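Local coordinates for protein xylose isomerase-like TIM barrel (Anabaena variabilis ATCC 29413, PDB 2QW5) that binds a zinc ion and D-xylose and is probably a sugar phosphate isomerase or epimerase, at residues F48-A53 with A119-E124; F94-N99 with Q105-Y110; A255-W260 with Y315-E320. All blocks are in the same frame, centred on the assembly; numbering follows the deposited sequence.

Interaction 1: residues F48-A53 with A119-E124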
loop_
_atom_site.group_PDB
_atom_site.type_symbol
_atom_site.label_atom_id
_atom_site.label_comp_id
_atom_site.label_asym_id
_atom_site.label_seq_id
_atom_site.Cartn_x
_atom_site.Cartn_y
_atom_site.Cartn_z
ATOM N N PHE A 48 -6.813 3.694 -35.792
ATOM C CA PHE A 48 -6.591 3.033 -34.465
ATOM C C PHE A 48 -5.657 3.799 -33.585
ATOM O O PHE A 48 -4.752 4.392 -34.114
ATOM C CB PHE A 48 -6.087 1.612 -34.722
ATOM C CG PHE A 48 -7.029 0.836 -35.575
ATOM C CD1 PHE A 48 -8.102 0.149 -35.010
ATOM C CD2 PHE A 48 -6.945 0.924 -36.945
ATOM C CE1 PHE A 48 -9.048 -0.509 -35.831
ATOM C CE2 PHE A 48 -7.892 0.290 -37.786
ATOM C CZ PHE A 48 -8.940 -0.425 -37.222
ATOM N N GLU A 49 -5.897 3.836 -32.266
ATOM C CA GLU A 49 -4.979 4.503 -31.349
ATOM C C GLU A 49 -4.116 3.403 -30.796
ATOM O O GLU A 49 -4.623 2.454 -30.212
ATOM C CB GLU A 49 -5.606 5.203 -30.132
ATOM C CG GLU A 49 -6.825 6.010 -30.328
ATOM C CD GLU A 49 -7.099 6.895 -29.083
ATOM O OE1 GLU A 49 -6.643 6.584 -27.936
ATOM O OE2 GLU A 49 -7.769 7.902 -29.277
ATOM N N PHE A 50 -2.825 3.557 -30.964
ATOM C CA PHE A 50 -1.803 2.642 -30.458
ATOM C C PHE A 50 -1.142 3.247 -29.240
ATOM O O PHE A 50 -0.535 4.318 -29.361
ATOM C CB PHE A 50 -0.737 2.450 -31.532
ATOM C CG PHE A 50 -1.074 1.424 -32.590
ATOM C CD1 PHE A 50 -2.358 0.884 -32.763
ATOM C CD2 PHE A 50 -0.071 1.084 -33.509
ATOM C CE1 PHE A 50 -2.596 -0.074 -33.764
ATOM C CE2 PHE A 50 -0.311 0.168 -34.514
ATOM C CZ PHE A 50 -1.566 -0.407 -34.649
ATOM N N PRO A 51 -1.302 2.598 -28.052
ATOM C CA PRO A 51 -0.484 3.036 -26.927
ATOM C C PRO A 51 0.971 2.677 -27.191
ATOM O O PRO A 51 1.238 1.619 -27.742
ATOM C CB PRO A 51 -1.033 2.237 -25.734
ATOM C CG PRO A 51 -1.665 1.006 -26.342
ATOM C CD PRO A 51 -2.221 1.503 -27.657
ATOM N N ILE A 52 1.902 3.582 -26.863
ATOM C CA ILE A 52 3.326 3.304 -27.003
ATOM C C ILE A 52 3.880 3.056 -25.615
ATOM O O ILE A 52 4.029 4.013 -24.800
ATOM C CB ILE A 52 4.115 4.402 -27.760
ATOM C CG1 ILE A 52 3.483 4.642 -29.155
ATOM C CG2 ILE A 52 5.644 4.069 -27.846
ATOM C CD1 ILE A 52 3.383 3.410 -30.098
ATOM N N ALA A 53 4.129 1.766 -25.312
ATOM C CA ALA A 53 4.667 1.367 -23.986
ATOM C C ALA A 53 6.034 1.972 -23.779
ATOM O O ALA A 53 6.806 2.012 -24.740
ATOM C CB ALA A 53 4.737 -0.156 -23.841
ATOM N N ALA A 119 5.351 9.464 -35.979
ATOM C CA ALA A 119 5.601 9.766 -37.388
ATOM C C ALA A 119 5.908 8.494 -38.182
ATOM O O ALA A 119 5.348 8.304 -39.270
ATOM C CB ALA A 119 6.732 10.796 -37.511
ATOM N N ALA A 120 6.739 7.592 -37.631
ATOM C CA ALA A 120 7.101 6.307 -38.310
ATOM C C ALA A 120 5.895 5.448 -38.549
ATOM O O ALA A 120 5.858 4.685 -39.517
ATOM C CB ALA A 120 8.203 5.521 -37.527
ATOM N N LEU A 121 4.888 5.580 -37.673
ATOM C CA LEU A 121 3.579 4.923 -37.851
ATOM C C LEU A 121 2.639 5.691 -38.793
ATOM O O LEU A 121 1.467 5.338 -38.903
ATOM C CB LEU A 121 2.904 4.690 -36.477
ATOM C CG LEU A 121 3.540 3.659 -35.536
ATOM C CD1 LEU A 121 2.997 3.721 -34.133
ATOM C CD2 LEU A 121 3.301 2.275 -36.088
ATOM N N GLY A 122 3.137 6.745 -39.463
ATOM C CA GLY A 122 2.336 7.600 -40.327
ATOM C C GLY A 122 1.379 8.521 -39.605
ATOM O O GLY A 122 0.546 9.165 -40.251
ATOM N N GLY A 123 1.532 8.627 -38.274
ATOM C CA GLY A 123 0.585 9.313 -37.449
ATOM C C GLY A 123 0.842 10.788 -37.392
ATOM O O GLY A 123 1.990 11.244 -37.471
ATOM N N GLU A 124 -0.251 11.524 -37.241
ATOM C CA GLU A 124 -0.227 12.960 -37.147
ATOM C C GLU A 124 -0.789 13.486 -35.833
ATOM O O GLU A 124 -0.888 14.685 -35.636
ATOM C CB GLU A 124 -0.911 13.481 -38.399
ATOM C CG GLU A 124 0.029 13.158 -39.673
ATOM C CD GLU A 124 -0.579 13.431 -41.057
ATOM O OE1 GLU A 124 -1.541 12.714 -41.478
ATOM O OE2 GLU A 124 -0.038 14.341 -41.727
#
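Leu-121 touches Phe-50 and Ile-52 through one methyl group, CD1. This methyl lies 4.1 Å from Phe-50 CD2, and the leucine comes in at a slant to the phenyl ring. The same methyl is also 4.1 Å from Ile-52 CD1, and here the two methyl ends meet tip to tip. One methyl of Leu-121 thus serves both partners, which lie at about a right angle to each other as seen from it. Its CG stands beside its own backbone N and anti to the carbonyl carbon (chi1 -69°), and the chain then extends at chi2 168°, which carries CD1 out to both partners.

All three touching residues are buried. The backbones stay well apart, with Phe-50 CA and Leu-121 CA 9.4 Å from each other, so side chains alone span the gap. Further apolar groups complete the layer. Ile-84 of strand 83-87 touches both Phe-50 and Leu-121, Leu-70 of helix 60-76 packs on Phe-50, and Phe-15 meets the Phe-50 ring edge-to-face.

The other side of the segment 119-124 is open. Gly-122 and Glu-124 are solvent-exposed, and Ala-119 and Ala-120 are partly so. Here the helix 101-120 ends in a Schellman motif. Gly-122 has positive phi and is its C-prime residue. Its N bonds to Ala-119 O at 2.7 Å, and Gly-123 N bonds to the carbonyl O of the residue just before Ala-119. Leu-121, inside this turn, is the first residue to leave helical geometry, and its side chain still points to the strand.

Glu-49, next to Phe-50, takes the inner side of the strand and bonds to Tyr-245 and to the zinc ligand Gln-247. Phe-50 instead faces the surrounding helices. This is the usual layout of a TIM barrel: polar residues inside the strand ring, an apolar layer between strands and helices.

Interaction 2: residues F94-N99 with Q105-Y110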
loop_
_atom_site.group_PDB
_atom_site.type_symbol
_atom_site.label_atom_id
_atom_site.label_comp_id
_atom_site.label_asym_id
_atom_site.label_seq_id
_atom_site.Cartn_x
_atom_site.Cartn_y
_atom_site.Cartn_z
ATOM N N PHE A 94 10.669 9.744 -16.629
ATOM C CA PHE A 94 10.585 10.662 -17.776
ATOM C C PHE A 94 9.546 11.702 -17.468
ATOM O O PHE A 94 8.431 11.701 -18.023
ATOM C CB PHE A 94 10.280 9.906 -19.057
ATOM C CG PHE A 94 11.263 8.847 -19.357
ATOM C CD1 PHE A 94 12.638 9.154 -19.476
ATOM C CD2 PHE A 94 10.850 7.522 -19.496
ATOM C CE1 PHE A 94 13.574 8.146 -19.742
ATOM C CE2 PHE A 94 11.781 6.507 -19.768
ATOM C CZ PHE A 94 13.138 6.823 -19.899
ATOM N N ASP A 95 9.930 12.617 -16.567
ATOM C CA ASP A 95 9.047 13.659 -16.040
ATOM C C ASP A 95 9.532 15.067 -16.431
ATOM O O ASP A 95 10.492 15.584 -15.844
ATOM C CB ASP A 95 8.904 13.497 -14.521
ATOM C CG ASP A 95 7.983 14.530 -13.883
ATOM O OD1 ASP A 95 7.314 15.313 -14.593
ATOM O OD2 ASP A 95 7.936 14.554 -12.631
ATOM N N PRO A 96 8.836 15.700 -17.393
ATOM C CA PRO A 96 9.218 17.046 -17.807
ATOM C C PRO A 96 8.919 18.155 -16.821
ATOM O O PRO A 96 9.377 19.267 -17.038
ATOM C CB PRO A 96 8.428 17.253 -19.101
ATOM C CG PRO A 96 7.224 16.435 -18.942
ATOM C CD PRO A 96 7.716 15.198 -18.217
ATOM N N SER A 97 8.151 17.858 -15.780
ATOM C CA SER A 97 7.820 18.798 -14.711
ATOM C C SER A 97 8.760 18.654 -13.504
ATOM O O SER A 97 8.528 19.274 -12.449
ATOM C CB SER A 97 6.354 18.599 -14.278
ATOM O OG SER A 97 6.165 17.329 -13.663
ATOM N N SER A 98 9.839 17.888 -13.638
ATOM C CA SER A 98 10.818 17.716 -12.570
ATOM C C SER A 98 11.484 19.042 -12.220
ATOM O O SER A 98 11.571 19.916 -13.053
ATOM C CB SER A 98 11.919 16.748 -12.990
ATOM O OG SER A 98 12.950 16.663 -12.011
ATOM N N ASN A 99 11.922 19.182 -10.978
ATOM C CA ASN A 99 12.715 20.347 -10.588
ATOM C C ASN A 99 14.149 20.248 -11.083
ATOM O O ASN A 99 14.841 21.250 -11.041
ATOM C CB ASN A 99 12.793 20.501 -9.079
ATOM C CG ASN A 99 11.498 20.885 -8.468
ATOM O OD1 ASN A 99 10.642 21.544 -9.078
ATOM N ND2 ASN A 99 11.346 20.501 -7.212
ATOM N N GLN A 105 15.420 17.199 -19.324
ATOM C CA GLN A 105 16.048 16.971 -20.647
ATOM C C GLN A 105 15.929 15.546 -21.058
ATOM O O GLN A 105 15.658 15.267 -22.229
ATOM C CB GLN A 105 17.501 17.395 -20.673
ATOM C CG GLN A 105 17.629 18.907 -20.563
ATOM C CD GLN A 105 17.001 19.612 -21.751
ATOM O OE1 GLN A 105 17.223 19.210 -22.904
ATOM N NE2 GLN A 105 16.186 20.629 -21.482
ATOM N N GLU A 106 16.121 14.637 -20.107
ATOM C CA GLU A 106 15.915 13.201 -20.412
ATOM C C GLU A 106 14.445 12.901 -20.747
ATOM O O GLU A 106 14.159 12.019 -21.571
ATOM C CB GLU A 106 16.508 12.317 -19.294
ATOM C CG GLU A 106 18.047 12.346 -19.372
ATOM C CD GLU A 106 18.780 11.795 -18.136
ATOM O OE1 GLU A 106 18.165 11.109 -17.293
ATOM O OE2 GLU A 106 20.015 12.050 -18.039
ATOM N N ALA A 107 13.524 13.641 -20.125
ATOM C CA ALA A 107 12.092 13.520 -20.393
ATOM C C ALA A 107 11.775 14.045 -21.807
ATOM O O ALA A 107 10.982 13.445 -22.537
ATOM C CB ALA A 107 11.295 14.263 -19.334
ATOM N N LEU A 108 12.387 15.170 -22.177
ATOM C CA LEU A 108 12.262 15.728 -23.542
ATOM C C LEU A 108 12.732 14.739 -24.612
ATOM O O LEU A 108 12.065 14.580 -25.649
ATOM C CB LEU A 108 13.051 17.023 -23.667
ATOM C CG LEU A 108 12.977 17.833 -24.971
ATOM C CD1 LEU A 108 11.539 18.191 -25.339
ATOM C CD2 LEU A 108 13.905 19.115 -24.861
ATOM N N GLU A 109 13.861 14.076 -24.361
ATOM C CA GLU A 109 14.368 13.064 -25.333
ATOM C C GLU A 109 13.438 11.883 -25.456
ATOM O O GLU A 109 13.254 11.338 -26.569
ATOM C CB GLU A 109 15.836 12.653 -25.067
ATOM C CG GLU A 109 16.839 13.848 -25.205
ATOM C CD GLU A 109 16.861 14.551 -26.634
ATOM O OE1 GLU A 109 16.988 13.823 -27.660
ATOM O OE2 GLU A 109 16.770 15.827 -26.722
ATOM N N TYR A 110 12.865 11.472 -24.323
ATOM C CA TYR A 110 11.848 10.417 -24.295
ATOM C C TYR A 110 10.638 10.837 -25.148
ATOM O O TYR A 110 10.203 10.092 -26.007
ATOM C CB TYR A 110 11.454 10.075 -22.850
ATOM C CG TYR A 110 10.166 9.325 -22.694
ATOM C CD1 TYR A 110 10.059 7.973 -23.033
ATOM C CD2 TYR A 110 9.031 9.980 -22.216
ATOM C CE1 TYR A 110 8.846 7.291 -22.893
ATOM C CE2 TYR A 110 7.821 9.319 -22.082
ATOM C CZ TYR A 110 7.728 7.979 -22.412
ATOM O OH TYR A 110 6.492 7.368 -22.244
#
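The rings of Phe-94 and Tyr-110 form an offset stack, with centroids 4.5 Å apart and planes only 10° from parallel. One face of the Phe-94 ring takes Tyr-110 CG and CB. Tyr-110 CB makes a CH-pi contact there, 4.0 Å from the centroid of the Phe-94 ring. One face of the Tyr-110 ring is met by Phe-94 CD2, displaced toward the rim. At the edge of the Tyr-110 ring, in its plane, lies Ala-107 O. The closest approach of the pair is Phe-94 CB to Tyr-110 CD2, 3.4 Å. The side chains run across each other at about a right angle. In Tyr-110, CG is anti to the backbone N (chi1 163°), which swings the ring back over Phe-94.

One helical turn earlier, Ala-107 presses its CB on the loop backbone. That methyl is 3.4 Å from Pro-96 N and 3.9 Å from Pro-96 CD. The backbones come close here: Phe-94 CA and Ala-107 CA are 4.2 Å apart.

The loop that leads into the helix is also braced from within. Asp-95 OD1 accepts from Ser-97 N at 2.9 Å, an Asx turn within a type I beta turn; the N-H comes from above the carboxylate plane. Asp-95 OD2 forms a salt bridge with Arg-158.

The hydroxyl of Tyr-110 bonds to Gly-89 O. A leucine in place of Tyr-110 would probably leave Phe-94 without its flat partner and Gly-89 O without this bond.

Between the two segments the contact is apolar. The Tyr-110 hydroxyl adds a polar tie to Gly-89, and Asp-95 ties the turn to helix 148-176.

Interaction 3: residues A255-W260 with Y315-E320; sequences ALHTSW and YDIADE
The loop after strand 243-248 of the TIM barrel meets the C-terminal helix 314-332 where His-257 lies against Glu-320. The aliphatic part of Glu-320 covers one face of the imidazole. Its CB sits 3.6 Å from the centroid of the His-257 ring, 13° off the ring normal, a CH-pi contact. The nearest ring atom is His-257 ND1, 3.5 Å from Glu-320 CB. Thr-258 CG2 lies over the opposite face, offset toward the rim, and so the ring is held between two aliphatic groups. The CG of His-257 takes the crowded position between its backbone N and carbonyl carbon (chi1 65°), which turns the ring to the helix.

The Glu-320 chain bends at chi2 and keeps the carboxylate on the same side of the ring, with Glu-320 OE1 3.8 Å from His-257 CD2 and the two planes 41° apart. Glu-320 OE1 stays 4.2 Å from His-257 NE2, too far for a salt bridge, though the nearby negative charge may favour a protonated ring.

This contact links the loop after the seventh barrel strand with the C-terminal helix. Ile-317 also touches the loop: its CD1 meets the imidazole edge at His-257 CE1, 4.0 Å away, and packs against Ala-255 CB.

A water bridges the same seam. It accepts from Leu-256 N at 3.0 Å and donates to Ile-317 O at 2.9 Å. It is also hydrogen-bonded to His-257 ND1, 3.0 Å away. This bond probably helps set the rotation of the ring.

Farther along, Trp-260 NE1 hydrogen-bonds to Glu-220 of the third subunit, and its ring meets Phe-230 of that subunit edge-to-face.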
loop_
_atom_site.group_PDB
_atom_site.type_symbol
_atom_site.label_atom_id
_atom_site.label_comp_id
_atom_site.label_asym_id
_atom_site.label_seq_id
_atom_site.Cartn_x
_atom_site.Cartn_y
_atom_site.Cartn_z
ATOM N N ALA A 255 -18.845 0.010 -21.968
ATOM C CA ALA A 255 -19.806 -0.009 -23.076
ATOM C C ALA A 255 -20.258 1.398 -23.430
ATOM O O ALA A 255 -20.802 2.090 -22.601
ATOM C CB ALA A 255 -21.001 -0.867 -22.744
ATOM N N LEU A 256 -20.056 1.799 -24.678
ATOM C CA LEU A 256 -20.393 3.180 -25.087
ATOM C C LEU A 256 -21.896 3.381 -25.365
ATOM O O LEU A 256 -22.435 4.478 -25.211
ATOM C CB LEU A 256 -19.491 3.569 -26.269
ATOM C CG LEU A 256 -19.473 5.006 -26.792
ATOM C CD1 LEU A 256 -19.120 6.006 -25.675
ATOM C CD2 LEU A 256 -18.503 5.077 -27.972
ATOM N N HIS A 257 -22.601 2.299 -25.692
ATOM C CA HIS A 257 -24.012 2.389 -26.058
ATOM C C HIS A 257 -25.019 2.354 -24.899
ATOM O O HIS A 257 -26.213 2.588 -25.135
ATOM C CB HIS A 257 -24.371 1.320 -27.104
ATOM C CG HIS A 257 -24.249 -0.080 -26.610
ATOM N ND1 HIS A 257 -23.052 -0.616 -26.187
ATOM C CD2 HIS A 257 -25.162 -1.080 -26.539
ATOM C CE1 HIS A 257 -23.238 -1.881 -25.850
ATOM N NE2 HIS A 257 -24.512 -2.188 -26.053
ATOM N N THR A 258 -24.563 2.039 -23.674
ATOM C CA THR A 258 -25.423 2.044 -22.489
ATOM C C THR A 258 -24.718 2.898 -21.440
ATOM O O THR A 258 -23.942 2.410 -20.604
ATOM C CB THR A 258 -25.656 0.639 -22.009
ATOM O OG1 THR A 258 -24.384 0.049 -21.745
ATOM C CG2 THR A 258 -26.367 -0.159 -23.076
ATOM N N SER A 259 -24.955 4.191 -21.505
ATOM C CA SER A 259 -24.238 5.080 -20.569
ATOM C C SER A 259 -24.842 6.423 -20.504
ATOM O O SER A 259 -25.687 6.747 -21.309
ATOM C CB SER A 259 -22.767 5.255 -20.998
ATOM O OG SER A 259 -22.595 6.171 -22.060
ATOM N N TRP A 260 -24.333 7.206 -19.542
ATOM C CA TRP A 260 -24.734 8.594 -19.353
ATOM C C TRP A 260 -23.862 9.632 -20.106
ATOM O O TRP A 260 -23.860 10.807 -19.743
ATOM C CB TRP A 260 -24.775 8.891 -17.862
ATOM C CG TRP A 260 -25.961 8.299 -17.206
ATOM C CD1 TRP A 260 -26.045 7.096 -16.580
ATOM C CD2 TRP A 260 -27.265 8.885 -17.145
ATOM N NE1 TRP A 260 -27.322 6.912 -16.092
ATOM C CE2 TRP A 260 -28.090 7.992 -16.430
ATOM C CE3 TRP A 260 -27.800 10.123 -17.557
ATOM C CZ2 TRP A 260 -29.436 8.272 -16.136
ATOM C CZ3 TRP A 260 -29.166 10.393 -17.276
ATOM C CH2 TRP A 260 -29.952 9.464 -16.570
ATOM N N TYR A 315 -15.506 -7.503 -29.814
ATOM C CA TYR A 315 -16.019 -7.046 -31.101
ATOM C C TYR A 315 -17.460 -6.598 -31.049
ATOM O O TYR A 315 -17.827 -5.635 -31.716
ATOM C CB TYR A 315 -15.818 -8.128 -32.177
ATOM C CG TYR A 315 -14.376 -8.474 -32.445
ATOM C CD1 TYR A 315 -13.395 -7.484 -32.545
ATOM C CD2 TYR A 315 -14.004 -9.779 -32.731
ATOM C CE1 TYR A 315 -12.087 -7.785 -32.801
ATOM C CE2 TYR A 315 -12.671 -10.107 -33.007
ATOM C CZ TYR A 315 -11.724 -9.099 -33.053
ATOM O OH TYR A 315 -10.424 -9.376 -33.330
ATOM N N ASP A 316 -18.270 -7.288 -30.245
ATOM C CA ASP A 316 -19.650 -6.885 -29.989
ATOM C C ASP A 316 -19.679 -5.443 -29.465
ATOM O O ASP A 316 -20.405 -4.612 -29.991
ATOM C CB ASP A 316 -20.335 -7.806 -28.959
ATOM C CG ASP A 316 -20.389 -9.266 -29.409
ATOM O OD1 ASP A 316 -20.490 -9.547 -30.626
ATOM O OD2 ASP A 316 -20.325 -10.144 -28.528
ATOM N N ILE A 317 -18.874 -5.168 -28.443
ATOM C CA ILE A 317 -18.825 -3.826 -27.844
ATOM C C ILE A 317 -18.315 -2.777 -28.857
ATOM O O ILE A 317 -18.901 -1.693 -28.955
ATOM C CB ILE A 317 -18.022 -3.832 -26.522
ATOM C CG1 ILE A 317 -18.717 -4.733 -25.475
ATOM C CG2 ILE A 317 -17.837 -2.419 -25.925
ATOM C CD1 ILE A 317 -20.162 -4.367 -25.132
ATOM N N ALA A 318 -17.260 -3.124 -29.601
ATOM C CA ALA A 318 -16.669 -2.230 -30.631
ATOM C C ALA A 318 -17.692 -1.835 -31.702
ATOM O O ALA A 318 -17.805 -0.664 -32.085
ATOM C CB ALA A 318 -15.442 -2.893 -31.286
ATOM N N ASP A 319 -18.465 -2.819 -32.150
ATOM C CA ASP A 319 -19.480 -2.594 -33.169
ATOM C C ASP A 319 -20.601 -1.697 -32.650
ATOM O O ASP A 319 -21.014 -0.761 -33.337
ATOM C CB ASP A 319 -20.038 -3.928 -33.675
ATOM C CG ASP A 319 -20.870 -3.784 -34.939
ATOM O OD1 ASP A 319 -20.620 -2.857 -35.750
ATOM O OD2 ASP A 319 -21.749 -4.646 -35.129
ATOM N N GLU A 320 -21.097 -1.977 -31.440
ATOM C CA GLU A 320 -22.155 -1.142 -30.844
ATOM C C GLU A 320 -21.658 0.272 -30.601
ATOM O O GLU A 320 -22.448 1.213 -30.684
ATOM C CB GLU A 320 -22.633 -1.711 -29.500
ATOM C CG GLU A 320 -23.333 -3.052 -29.581
ATOM C CD GLU A 320 -24.701 -3.009 -30.275
ATOM O OE1 GLU A 320 -25.434 -1.998 -30.170
ATOM O OE2 GLU A 320 -25.053 -4.015 -30.929
HETATM O O HOH W 1 -20.213 -0.188 -26.898
#

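How the interactions relate
Interaction 1 lies deepest, about 11 Å from the centre of the chain; the centres of interactions 2 and 3 lie about 19 Å out, on opposite sides of it. Interactions 1 and 2 both use helix 101-120, interaction 1 just past its C-terminal end and interaction 2 nearer its start. Interaction 2 is nested in the chain loop that interaction 1 closes. Chemistry follows place. Interaction 1 is purely aliphatic and aromatic packing between strand and helix layers. Interaction 2 is also buried, but adds a ring stack and tight backbone packing. Interaction 3 is only partly buried and mixes CH-pi packing with a bridging water.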